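Local coordinates for hypothetical protein CG14615-PA (Drosophila melanogaster, PDB 1SQH), which is of unknown function but may act as an acyltransferase, possibly one that transfers acyl groups to the nitrogen of glycine, at residues S14-E17 with V18-L22; Y40-R43 with K44-R47; L106-C109 with L110-Q114; K136-A139 with V140-V144; G197-T200 with Y201-L205. All blocks are in the same frame, centred on the assembly; numbering follows the deposited sequence.

Interaction 1 (S14-E17 with V18-L22)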
loop_
_atom_site.group_PDB
_atom_site.type_symbol
_atom_site.label_atom_id
_atom_site.label_comp_id
_atom_site.label_asym_id
_atom_site.label_seq_id
_atom_site.Cartn_x
_atom_site.Cartn_y
_atom_site.Cartn_z
ATOM N N SER A 14 13.367 3.549 16.468
ATOM C CA SER A 14 13.839 2.188 16.689
ATOM C C SER A 14 12.638 1.288 16.443
ATOM O O SER A 14 11.522 1.778 16.272
ATOM C CB SER A 14 14.312 2.023 18.133
ATOM O OG SER A 14 13.255 2.303 19.036
ATOM N N ASP A 15 12.858 -0.019 16.419
ATOM C CA ASP A 15 11.759 -0.956 16.201
ATOM C C ASP A 15 10.747 -0.818 17.339
ATOM O O ASP A 15 9.535 -0.868 17.125
ATOM C CB ASP A 15 12.304 -2.388 16.118
ATOM C CG ASP A 15 12.791 -2.748 14.718
ATOM O OD1 ASP A 15 13.081 -1.825 13.912
ATOM O OD2 ASP A 15 12.894 -3.961 14.417
ATOM N N SER A 16 11.262 -0.612 18.546
ATOM C CA SER A 16 10.423 -0.456 19.733
ATOM C C SER A 16 9.534 0.777 19.630
ATOM O O SER A 16 8.382 0.768 20.070
ATOM C CB SER A 16 11.303 -0.345 20.979
ATOM O OG SER A 16 10.629 0.341 22.014
ATOM N N GLU A 17 10.082 1.839 19.051
ATOM C CA GLU A 17 9.353 3.083 18.880
ATOM C C GLU A 17 8.273 2.976 17.815
ATOM O O GLU A 17 7.186 3.552 17.960
ATOM C CB GLU A 17 10.330 4.206 18.532
ATOM C CG GLU A 17 10.970 4.836 19.748
ATOM C CD GLU A 17 12.093 5.780 19.381
ATOM O OE1 GLU A 17 12.284 6.778 20.109
ATOM O OE2 GLU A 17 12.787 5.512 18.370
ATOM N N VAL A 18 8.567 2.241 16.745
ATOM C CA VAL A 18 7.594 2.055 15.672
ATOM C C VAL A 18 6.424 1.322 16.305
ATOM O O VAL A 18 5.273 1.687 16.108
ATOM C CB VAL A 18 8.177 1.213 14.509
ATOM C CG1 VAL A 18 7.195 1.158 13.344
ATOM C CG2 VAL A 18 9.484 1.829 14.048
ATOM N N ASP A 19 6.730 0.293 17.085
ATOM C CA ASP A 19 5.687 -0.461 17.752
ATOM C C ASP A 19 4.788 0.472 18.559
ATOM O O ASP A 19 3.561 0.336 18.528
ATOM C CB ASP A 19 6.307 -1.542 18.638
ATOM C CG ASP A 19 6.649 -2.801 17.853
ATOM O OD1 ASP A 19 7.612 -3.495 18.241
ATOM O OD2 ASP A 19 5.951 -3.103 16.852
ATOM N N GLU A 20 5.386 1.433 19.261
ATOM C CA GLU A 20 4.597 2.384 20.044
ATOM C C GLU A 20 3.782 3.251 19.094
ATOM O O GLU A 20 2.634 3.581 19.367
ATOM C CB GLU A 20 5.498 3.289 20.884
ATOM C CG GLU A 20 6.055 2.655 22.137
ATOM C CD GLU A 20 6.835 3.654 22.974
ATOM O OE1 GLU A 20 8.088 3.614 22.943
ATOM O OE2 GLU A 20 6.193 4.488 23.658
ATOM N N LEU A 21 4.399 3.636 17.981
ATOM C CA LEU A 21 3.718 4.459 16.990
ATOM C C LEU A 21 2.480 3.712 16.488
ATOM O O LEU A 21 1.417 4.306 16.289
ATOM C CB LEU A 21 4.653 4.744 15.823
ATOM C CG LEU A 21 4.136 5.708 14.756
ATOM C CD1 LEU A 21 3.832 7.085 15.374
ATOM C CD2 LEU A 21 5.187 5.813 13.656
ATOM N N LEU A 22 2.643 2.407 16.281
ATOM C CA LEU A 22 1.569 1.542 15.812
ATOM C C LEU A 22 0.387 1.511 16.791
ATOM O O LEU A 22 -0.766 1.632 16.372
ATOM C CB LEU A 22 2.104 0.121 15.602
ATOM C CG LEU A 22 1.103 -1.019 15.360
ATOM C CD1 LEU A 22 0.307 -0.778 14.087
ATOM C CD2 LEU A 22 1.864 -2.333 15.241
#
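Val18 N donates to Ser14 O at 3.0 Å in the first turn of helix 15-29, and Leu21 N reaches Glu17 O one turn on, at 2.8 Å. Ser14 is the N-cap, and Glu17 is the side chain that folds back to it. Beginning at the backbone, Glu17 CB sits 3.2 Å from Val18 N, a spacing set by the peptide link. CG lies beside the backbone N, opposite the carbonyl carbon (chi1 -85°), which turns the chain toward the start of the helix instead of along it. From there it runs extended to CD, with Phe76 touching the side chain. Its OE2 tip accepts Ser14 N at 2.8 Å through the anti lone pair, with a nearly straight N-H...O angle of 166°. In return Glu17 N donates to Ser14 OG at 3.2 Å. These reciprocal bonds define a capping box, which gives acceptors to amides that no preceding helical turn can serve. The other tip atom, OE1, forms a salt bridge with Arg11. On another side of the turn, Val18 CG2 presses on Ser14 O at 3.0 Å. Val18 and Leu21 both rest on Leu13, while Val18, Leu21 and Leu22 pack against helix 34-51 through Arg43, Leu39 and Tyr36. Asp19 forms a salt bridge with Arg43 of that helix, Glu20 pairs with Arg77 of helix 76-79, and Arg11 brings the cap to strand 10-12.

Interaction 2 (Y40-R43 with K44-R47)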
loop_
_atom_site.group_PDB
_atom_site.type_symbol
_atom_site.label_atom_id
_atom_site.label_comp_id
_atom_site.label_asym_id
_atom_site.label_seq_id
_atom_site.Cartn_x
_atom_site.Cartn_y
_atom_site.Cartn_z
ATOM N N TYR A 40 0.826 -1.487 10.906
ATOM C CA TYR A 40 0.544 -2.881 11.200
ATOM C C TYR A 40 1.200 -3.775 10.138
ATOM O O TYR A 40 1.889 -4.753 10.454
ATOM C CB TYR A 40 -0.965 -3.107 11.192
ATOM C CG TYR A 40 -1.335 -4.561 11.132
ATOM C CD1 TYR A 40 -1.416 -5.325 12.291
ATOM C CD2 TYR A 40 -1.572 -5.184 9.909
ATOM C CE1 TYR A 40 -1.732 -6.683 12.235
ATOM C CE2 TYR A 40 -1.879 -6.533 9.840
ATOM C CZ TYR A 40 -1.963 -7.278 11.007
ATOM O OH TYR A 40 -2.320 -8.611 10.932
ATOM N N ASN A 41 0.986 -3.431 8.874
ATOM C CA ASN A 41 1.541 -4.224 7.796
ATOM C C ASN A 41 3.063 -4.308 7.818
ATOM O O ASN A 41 3.630 -5.412 7.736
ATOM C CB ASN A 41 1.089 -3.675 6.445
ATOM C CG ASN A 41 1.632 -4.482 5.291
ATOM O OD1 ASN A 41 1.151 -5.569 4.994
ATOM N ND2 ASN A 41 2.663 -3.960 4.649
ATOM N N GLN A 42 3.727 -3.156 7.933
ATOM C CA GLN A 42 5.183 -3.142 7.936
ATOM C C GLN A 42 5.759 -4.012 9.043
ATOM O O GLN A 42 6.636 -4.840 8.797
ATOM C CB GLN A 42 5.717 -1.722 8.083
ATOM C CG GLN A 42 7.239 -1.644 7.902
ATOM C CD GLN A 42 7.677 -2.252 6.575
ATOM O OE1 GLN A 42 7.355 -1.725 5.510
ATOM N NE2 GLN A 42 8.392 -3.372 6.633
ATOM N N ARG A 43 5.268 -3.830 10.263
ATOM C CA ARG A 43 5.761 -4.625 11.374
ATOM C C ARG A 43 5.473 -6.112 11.159
ATOM O O ARG A 43 6.241 -6.963 11.616
ATOM C CB ARG A 43 5.160 -4.130 12.689
ATOM C CG ARG A 43 5.682 -2.753 13.069
ATOM C CD ARG A 43 7.209 -2.758 13.202
ATOM N NE ARG A 43 7.647 -3.377 14.454
ATOM C CZ ARG A 43 8.843 -3.935 14.638
ATOM N NH1 ARG A 43 9.727 -3.964 13.645
ATOM N NH2 ARG A 43 9.157 -4.448 15.820
ATOM N N LYS A 44 4.379 -6.434 10.467
ATOM C CA LYS A 44 4.075 -7.833 10.195
ATOM C C LYS A 44 5.195 -8.396 9.325
ATOM O O LYS A 44 5.732 -9.480 9.607
ATOM C CB LYS A 44 2.746 -7.979 9.458
ATOM C CG LYS A 44 2.422 -9.432 9.085
ATOM C CD LYS A 44 1.036 -9.586 8.461
ATOM C CE LYS A 44 0.934 -8.859 7.134
ATOM N NZ LYS A 44 -0.382 -9.110 6.487
ATOM N N TRP A 45 5.549 -7.649 8.272
ATOM C CA TRP A 45 6.616 -8.060 7.366
ATOM C C TRP A 45 7.955 -8.124 8.100
ATOM O O TRP A 45 8.728 -9.072 7.911
ATOM C CB TRP A 45 6.749 -7.089 6.183
ATOM C CG TRP A 45 5.707 -7.256 5.108
ATOM C CD1 TRP A 45 4.921 -8.354 4.878
ATOM C CD2 TRP A 45 5.378 -6.306 4.085
ATOM N NE1 TRP A 45 4.126 -8.144 3.777
ATOM C CE2 TRP A 45 4.386 -6.897 3.270
ATOM C CE3 TRP A 45 5.833 -5.013 3.775
ATOM C CZ2 TRP A 45 3.835 -6.237 2.162
ATOM C CZ3 TRP A 45 5.287 -4.357 2.673
ATOM C CH2 TRP A 45 4.297 -4.974 1.880
ATOM N N ASP A 46 8.232 -7.108 8.918
ATOM C CA ASP A 46 9.478 -7.052 9.682
ATOM C C ASP A 46 9.665 -8.372 10.428
ATOM O O ASP A 46 10.733 -8.978 10.384
ATOM C CB ASP A 46 9.454 -5.902 10.704
ATOM C CG ASP A 46 9.644 -4.520 10.065
ATOM O OD1 ASP A 46 10.001 -4.438 8.873
ATOM O OD2 ASP A 46 9.454 -3.505 10.777
ATOM N N ARG A 47 8.617 -8.806 11.116
ATOM C CA ARG A 47 8.657 -10.052 11.874
ATOM C C ARG A 47 8.995 -11.245 10.969
ATOM O O ARG A 47 9.912 -12.015 11.260
ATOM C CB ARG A 47 7.303 -10.290 12.534
ATOM C CG ARG A 47 7.266 -11.418 13.547
ATOM C CD ARG A 47 7.798 -10.949 14.888
ATOM N NE ARG A 47 7.553 -11.934 15.937
ATOM C CZ ARG A 47 7.908 -11.774 17.206
ATOM N NH1 ARG A 47 7.645 -12.724 18.095
ATOM N NH2 ARG A 47 8.528 -10.661 17.586
HETATM O O HOH W 1 0.117 -7.964 4.100
#
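Asn41 and Trp45 meet one turn apart in the alpha-helix 34-51, where Trp45 N donates to Asn41 O at 3.0 Å in the regular i to i+4 pattern. Their side chains make the dense part of the contact. Asn41 ND2 lies over one face of the indole, 3.3 Å from Trp45 CZ3, and the amide stands steeply on the ring, their planes 75° apart. Asn41 CG is swung anti to the backbone N (chi1 -179°), which carries the amide out above the ring. Its OD1 bonds to Ser232 and shares a water with Lys44 NZ, itself salt-bridged to Glu264. Trp45 NE1 is bound by Asn209; losing the indole to an alanine would probably leave the Asn209 oxygen without that donor and the Asn41 amide without the surface beneath it. The solvent side is looser: Arg47 is exposed, and across the contact its side chain offers little more than CB, 3.6 Å from Arg43 O. Asp46 shares out its oxygens. OD1 receives Gln42 NE2, which also bonds to Leu64 O, at 3.0 Å from above the carboxylate plane, while OD2 forms a salt bridge with Arg43 NH1 at 2.9 Å, close to the guanidinium plane.

Interaction 3 (L106-C109 with L110-Q114)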
loop_
_atom_site.group_PDB
_atom_site.type_symbol
_atom_site.label_atom_id
_atom_site.label_comp_id
_atom_site.label_asym_id
_atom_site.label_seq_id
_atom_site.Cartn_x
_atom_site.Cartn_y
_atom_site.Cartn_z
ATOM N N LEU A 106 4.881 18.660 11.799
ATOM C CA LEU A 106 5.028 17.859 10.592
ATOM C C LEU A 106 5.730 18.631 9.475
ATOM O O LEU A 106 6.738 18.173 8.938
ATOM C CB LEU A 106 3.659 17.385 10.095
ATOM C CG LEU A 106 3.619 16.748 8.696
ATOM C CD1 LEU A 106 4.431 15.466 8.683
ATOM C CD2 LEU A 106 2.175 16.471 8.297
ATOM N N TRP A 107 5.198 19.800 9.131
ATOM C CA TRP A 107 5.776 20.598 8.064
ATOM C C TRP A 107 7.180 21.065 8.387
ATOM O O TRP A 107 7.983 21.321 7.485
ATOM C CB TRP A 107 4.869 21.781 7.740
ATOM C CG TRP A 107 3.619 21.335 7.066
ATOM C CD1 TRP A 107 2.356 21.358 7.575
ATOM C CD2 TRP A 107 3.524 20.734 5.770
ATOM N NE1 TRP A 107 1.472 20.804 6.672
ATOM C CE2 TRP A 107 2.165 20.414 5.556
ATOM C CE3 TRP A 107 4.457 20.433 4.767
ATOM C CZ2 TRP A 107 1.716 19.805 4.371
ATOM C CZ3 TRP A 107 4.010 19.823 3.588
ATOM C CH2 TRP A 107 2.653 19.519 3.405
ATOM N N GLU A 108 7.483 21.176 9.673
ATOM C CA GLU A 108 8.825 21.568 10.067
ATOM C C GLU A 108 9.710 20.422 9.573
ATOM O O GLU A 108 10.785 20.638 9.003
ATOM C CB GLU A 108 8.902 21.696 11.587
ATOM C CG GLU A 108 10.115 22.428 12.101
ATOM C CD GLU A 108 9.941 22.842 13.547
ATOM O OE1 GLU A 108 8.960 23.561 13.836
ATOM O OE2 GLU A 108 10.776 22.449 14.391
ATOM N N CYS A 109 9.226 19.198 9.773
ATOM C CA CYS A 109 9.937 18.004 9.343
ATOM C C CYS A 109 10.098 17.936 7.827
ATOM O O CYS A 109 11.212 17.808 7.315
ATOM C CB CYS A 109 9.194 16.743 9.797
ATOM S SG CYS A 109 9.415 16.293 11.530
ATOM N N LEU A 110 8.981 18.014 7.114
ATOM C CA LEU A 110 9.011 17.909 5.660
ATOM C C LEU A 110 9.807 19.005 4.964
ATOM O O LEU A 110 10.443 18.750 3.950
ATOM C CB LEU A 110 7.579 17.863 5.101
ATOM C CG LEU A 110 6.677 16.671 5.466
ATOM C CD1 LEU A 110 5.363 16.805 4.705
ATOM C CD2 LEU A 110 7.344 15.344 5.111
ATOM N N GLU A 111 9.781 20.213 5.517
ATOM C CA GLU A 111 10.488 21.341 4.922
ATOM C C GLU A 111 11.980 21.404 5.269
ATOM O O GLU A 111 12.800 21.776 4.430
ATOM C CB GLU A 111 9.805 22.649 5.334
ATOM C CG GLU A 111 8.335 22.715 4.957
ATOM C CD GLU A 111 7.629 23.933 5.534
ATOM O OE1 GLU A 111 7.913 24.278 6.703
ATOM O OE2 GLU A 111 6.782 24.531 4.831
ATOM N N GLN A 112 12.338 21.025 6.492
ATOM C CA GLN A 112 13.735 21.086 6.920
ATOM C C GLN A 112 14.595 19.869 6.633
ATOM O O GLN A 112 15.820 19.940 6.746
ATOM C CB GLN A 112 13.819 21.390 8.417
ATOM C CG GLN A 112 13.538 22.840 8.773
ATOM C CD GLN A 112 13.646 23.088 10.262
ATOM O OE1 GLN A 112 14.638 22.723 10.889
ATOM N NE2 GLN A 112 12.622 23.711 10.836
ATOM N N THR A 113 13.969 18.759 6.266
ATOM C CA THR A 113 14.701 17.529 5.998
ATOM C C THR A 113 15.376 17.532 4.632
ATOM O O THR A 113 15.023 18.311 3.744
ATOM C CB THR A 113 13.759 16.294 6.068
ATOM O OG1 THR A 113 14.525 15.089 5.923
ATOM C CG2 THR A 113 12.704 16.361 4.962
ATOM N N GLN A 114 16.352 16.650 4.476
ATOM C CA GLN A 114 17.066 16.516 3.214
ATOM C C GLN A 114 17.132 15.034 2.870
ATOM O O GLN A 114 17.943 14.617 2.049
ATOM C CB GLN A 114 18.482 17.077 3.335
ATOM C CG GLN A 114 18.538 18.522 3.793
ATOM C CD GLN A 114 19.955 19.037 3.853
ATOM O OE1 GLN A 114 20.801 18.486 4.569
ATOM N NE2 GLN A 114 20.232 20.098 3.097
#
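Leu110 N donates to Leu106 O at 2.9 Å, and the same i to i+4 step joins Glu111 to Trp107 and Gln112 to Glu108, before the weak bond from Thr113 N to Cys109 O marks the end of helix 104-112. Thr113 is the first residue to leave helical backbone angles. Among the side chains, Leu110 is the hub. Its CD1 comes obliquely to the six-membered part of the Trp107 indole, 3.5 Å from CZ3, and its CG lies 4.1 Å from CD1 of Leu106. Leu110 CG is placed opposite its own carbonyl carbon (chi1 -64°), which leans the branch back toward these earlier residues. On another flank Glu108 and Gln112 run side by side and point the same way, their carboxylate and amide planes only 8° apart. They touch where Gln112 NE2 comes to 3.1 Å from Glu108 CG, while Glu108 OE2 bonds to His71. Glu111 folds its CG against Trp107 O at 2.9 Å, a tight approach. The helix is the crossover of a beta-alpha-beta unit between strands 91-96 and 123-128, with Leu106 and Leu110 resting on Phe95 of the first strand and Leu106, Trp107 and Leu110 meeting helix 129-141. The chemistry is thus divided by face: carbon contacts join the helix to sheet and neighbour, while the acids work at its margins, where Arg134, salt-bridged to Glu111 OE2 and in cation-pi contact with Trp107, would probably be held in place by both.

Interaction 4 (K136-A139 with V140-V144)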
loop_
_atom_site.group_PDB
_atom_site.type_symbol
_atom_site.label_atom_id
_atom_site.label_comp_id
_atom_site.label_asym_id
_atom_site.label_seq_id
_atom_site.Cartn_x
_atom_site.Cartn_y
_atom_site.Cartn_z
ATOM N N LYS A 136 2.593 20.141 -2.421
ATOM C CA LYS A 136 2.910 20.352 -3.827
ATOM C C LYS A 136 3.678 21.664 -3.985
ATOM O O LYS A 136 4.580 21.764 -4.822
ATOM C CB LYS A 136 1.634 20.361 -4.674
ATOM C CG LYS A 136 0.891 19.016 -4.684
ATOM C CD LYS A 136 -0.462 19.116 -5.381
ATOM C CE LYS A 136 -1.291 17.838 -5.195
ATOM N NZ LYS A 136 -2.624 17.911 -5.872
ATOM N N GLU A 137 3.326 22.658 -3.171
ATOM C CA GLU A 137 3.999 23.959 -3.200
ATOM C C GLU A 137 5.454 23.744 -2.793
ATOM O O GLU A 137 6.383 24.266 -3.417
ATOM C CB GLU A 137 3.323 24.924 -2.225
ATOM C CG GLU A 137 1.878 25.273 -2.574
ATOM C CD GLU A 137 1.188 26.069 -1.469
ATOM O OE1 GLU A 137 1.720 27.136 -1.078
ATOM O OE2 GLU A 137 0.116 25.625 -0.986
ATOM N N LEU A 138 5.641 22.950 -1.746
ATOM C CA LEU A 138 6.968 22.623 -1.251
ATOM C C LEU A 138 7.777 21.956 -2.358
ATOM O O LEU A 138 8.917 22.334 -2.616
ATOM C CB LEU A 138 6.851 21.685 -0.044
ATOM C CG LEU A 138 8.131 21.126 0.575
ATOM C CD1 LEU A 138 9.132 22.254 0.827
ATOM C CD2 LEU A 138 7.780 20.418 1.874
ATOM N N ALA A 139 7.184 20.965 -3.015
ATOM C CA ALA A 139 7.868 20.257 -4.097
ATOM C C ALA A 139 8.404 21.246 -5.124
ATOM O O ALA A 139 9.529 21.109 -5.608
ATOM C CB ALA A 139 6.916 19.282 -4.773
ATOM N N VAL A 140 7.581 22.237 -5.453
ATOM C CA VAL A 140 7.958 23.256 -6.421
ATOM C C VAL A 140 9.068 24.139 -5.859
ATOM O O VAL A 140 10.025 24.469 -6.567
ATOM C CB VAL A 140 6.749 24.132 -6.800
ATOM C CG1 VAL A 140 7.181 25.246 -7.748
ATOM C CG2 VAL A 140 5.684 23.268 -7.454
ATOM N N SER A 141 8.951 24.500 -4.585
ATOM C CA SER A 141 9.958 25.339 -3.947
ATOM C C SER A 141 11.304 24.618 -3.886
ATOM O O SER A 141 12.327 25.219 -3.550
ATOM C CB SER A 141 9.534 25.714 -2.523
ATOM O OG SER A 141 10.020 24.763 -1.589
ATOM N N ARG A 142 11.304 23.329 -4.207
ATOM C CA ARG A 142 12.535 22.556 -4.169
ATOM C C ARG A 142 13.010 22.124 -5.542
ATOM O O ARG A 142 13.894 21.277 -5.657
ATOM C CB ARG A 142 12.366 21.333 -3.276
ATOM C CG ARG A 142 11.923 21.669 -1.864
ATOM C CD ARG A 142 12.740 22.818 -1.284
ATOM N NE ARG A 142 12.927 22.673 0.154
ATOM C CZ ARG A 142 13.565 21.651 0.716
ATOM N NH1 ARG A 142 13.689 21.593 2.033
ATOM N NH2 ARG A 142 14.086 20.688 -0.038
ATOM N N GLY A 143 12.415 22.697 -6.583
ATOM C CA GLY A 143 12.838 22.369 -7.932
ATOM C C GLY A 143 11.920 21.555 -8.827
ATOM O O GLY A 143 12.195 21.433 -10.023
ATOM N N VAL A 144 10.840 20.993 -8.289
ATOM C CA VAL A 144 9.947 20.194 -9.126
ATOM C C VAL A 144 9.248 21.068 -10.160
ATOM O O VAL A 144 8.684 22.105 -9.821
ATOM C CB VAL A 144 8.890 19.458 -8.289
ATOM C CG1 VAL A 144 8.012 18.616 -9.199
ATOM C CG2 VAL A 144 9.579 18.579 -7.256
#
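Ala139 and Val144 close the Schellman motif that ends helix 129-141: Val144 N turns back to Ala139 O at 3.0 Å, and inside it Gly143 N bonds to Val140 O. Gly143 is the C-prime residue, with a positive phi of 110° that would jam a CB against the preceding carbonyl, so glycine suits it. Val144 turns toward the helix and its CG2 meets Ala139 CB at 3.7 Å; both side chains touch Leu299 of strand 289-299. Leu138 and Arg142 are turned another way. They run side by side, pointing alike, with Leu138 CD1 3.9 Å from both CG and NE of the arginine and oblique to its guanidinium. The Arg142 chain kinks at CG (chi2 -47°), keeping it beside Leu138. Trp118 touches both chains, and NH1 makes a weak hydrogen bond to Glu111 O. With a serine in place of Arg142, Leu138 is likely to lose its neighbouring chain and Glu111 O its weak NH1 donor. Ser141 fits into the same flank, its CB close to Leu138 O. Its chi1 of 91°, away from the usual staggered values, brings OG to donate to Leu138 O at 2.9 Å, in the carbonyl plane and on a lone pair.

Interaction 5 (G197-T200 with Y201-L205)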
loop_
_atom_site.group_PDB
_atom_site.type_symbol
_atom_site.label_atom_id
_atom_site.label_comp_id
_atom_site.label_asym_id
_atom_site.label_seq_id
_atom_site.Cartn_x
_atom_site.Cartn_y
_atom_site.Cartn_z
ATOM N N GLY A 197 6.237 0.152 -9.105
ATOM C CA GLY A 197 6.474 -1.167 -8.545
ATOM C C GLY A 197 7.386 -1.950 -9.468
ATOM O O GLY A 197 7.197 -1.940 -10.684
ATOM N N SER A 198 8.372 -2.636 -8.898
ATOM C CA SER A 198 9.326 -3.409 -9.691
ATOM C C SER A 198 8.984 -4.891 -9.740
ATOM O O SER A 198 8.201 -5.390 -8.926
ATOM C CB SER A 198 10.724 -3.272 -9.106
ATOM O OG SER A 198 10.835 -4.071 -7.940
ATOM N N LEU A 199 9.607 -5.592 -10.687
ATOM C CA LEU A 199 9.398 -7.026 -10.860
ATOM C C LEU A 199 9.818 -7.739 -9.577
ATOM O O LEU A 199 9.128 -8.647 -9.100
ATOM C CB LEU A 199 10.252 -7.543 -12.018
ATOM C CG LEU A 199 9.831 -8.781 -12.813
ATOM C CD1 LEU A 199 11.018 -9.219 -13.650
ATOM C CD2 LEU A 199 9.375 -9.906 -11.902
ATOM N N THR A 200 10.952 -7.317 -9.024
ATOM C CA THR A 200 11.471 -7.921 -7.809
ATOM C C THR A 200 10.578 -7.633 -6.600
ATOM O O THR A 200 10.518 -8.440 -5.670
ATOM C CB THR A 200 12.946 -7.495 -7.556
ATOM O OG1 THR A 200 13.253 -7.614 -6.160
ATOM C CG2 THR A 200 13.199 -6.079 -8.044
ATOM N N TYR A 201 9.872 -6.502 -6.616
ATOM C CA TYR A 201 8.938 -6.180 -5.535
ATOM C C TYR A 201 7.836 -7.227 -5.615
ATOM O O TYR A 201 7.505 -7.868 -4.619
ATOM C CB TYR A 201 8.327 -4.787 -5.731
ATOM C CG TYR A 201 7.145 -4.475 -4.819
ATOM C CD1 TYR A 201 7.164 -4.818 -3.466
ATOM C CD2 TYR A 201 6.032 -3.776 -5.298
ATOM C CE1 TYR A 201 6.107 -4.469 -2.611
ATOM C CE2 TYR A 201 4.971 -3.420 -4.451
ATOM C CZ TYR A 201 5.018 -3.767 -3.112
ATOM O OH TYR A 201 3.995 -3.397 -2.264
ATOM N N LEU A 202 7.283 -7.409 -6.814
ATOM C CA LEU A 202 6.224 -8.398 -7.001
ATOM C C LEU A 202 6.679 -9.798 -6.566
ATOM O O LEU A 202 5.909 -10.553 -5.964
ATOM C CB LEU A 202 5.755 -8.408 -8.461
ATOM C CG LEU A 202 4.540 -7.527 -8.803
ATOM C CD1 LEU A 202 4.730 -6.140 -8.248
ATOM C CD2 LEU A 202 4.346 -7.463 -10.312
ATOM N N GLN A 203 7.934 -10.135 -6.858
ATOM C CA GLN A 203 8.476 -11.438 -6.478
ATOM C C GLN A 203 8.542 -11.585 -4.951
ATOM O O GLN A 203 8.343 -12.683 -4.407
ATOM C CB GLN A 203 9.857 -11.641 -7.119
ATOM C CG GLN A 203 9.791 -12.373 -8.458
ATOM C CD GLN A 203 11.052 -12.223 -9.295
ATOM O OE1 GLN A 203 12.153 -12.091 -8.761
ATOM N NE2 GLN A 203 10.896 -12.260 -10.618
ATOM N N ALA A 204 8.809 -10.478 -4.260
ATOM C CA ALA A 204 8.862 -10.503 -2.800
ATOM C C ALA A 204 7.441 -10.722 -2.252
ATOM O O ALA A 204 7.239 -11.493 -1.299
ATOM C CB ALA A 204 9.440 -9.189 -2.267
ATOM N N LEU A 205 6.467 -10.049 -2.868
ATOM C CA LEU A 205 5.066 -10.163 -2.469
ATOM C C LEU A 205 4.475 -11.562 -2.661
ATOM O O LEU A 205 3.677 -12.025 -1.842
ATOM C CB LEU A 205 4.214 -9.143 -3.232
ATOM C CG LEU A 205 4.253 -7.700 -2.722
ATOM C CD1 LEU A 205 3.484 -6.777 -3.662
ATOM C CD2 LEU A 205 3.651 -7.660 -1.326
#
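Ser198 OG has two partners: it accepts Tyr201 N at 2.9 Å and is hydrogen-bonded to Asp88 OD1. The first bond, from the amide three residues on, is moderately bent, 144° at the hydrogen. OG lies between the backbone N and the carbonyl carbon (chi1 76°), a placement that curls it over the start of helix 199-208. The carbonyl of the same residue takes over from there, since Ser198 O receives Leu202 N at 3.1 Å in a nearly straight bond of 168°, with a weak one from Tyr201 N beside it. Tyr201 packs its CB against the cap, 3.4 Å from Ser198 OG, while its ring swings off to the side. CD2 then passes Gly197 CA at 4.2 Å, and the Tyr201 side chain also touches Ser63 and Asp88. One face of the ring is met by Leu205 CD1, displaced toward the rim. Leu199 and Gln203 are exposed chains that cross at an angle, CD2 of the leucine 3.1 Å from NE2 of the glutamine, yet both touch Ala184 of helix 184-189. The buried Leu202 meets Val187 and His188 of the same helix, and its CD1 approaches Ser198 O at 3.6 Å. A side-chain oxygen on the third following amide, together with a carbonyl on the fourth, is the signature of a serine N-cap opening an alpha-helix.

Interactions 1 to 5 follow one another along the chain, each inside a single helix or at its end. Interactions 1 and 2 have centres 11 Å apart on the consecutive helices 15-29 and 34-51, which also touch where Leu22 CD1 meets Tyr40 N. Interactions 3 and 4 form a second pair, 13 Å between centres, on helices 104-112 and 129-141, which flank the eight-stranded sheet. Interaction 5 touches interaction 2 through Trp45 and Leu205, with centres 17 Å apart, and its helix leads into strand 211-216 of the four-stranded sheet. The chain carries two sequence families, both related to acetyltransferases, and the larger sheet contains strands from both.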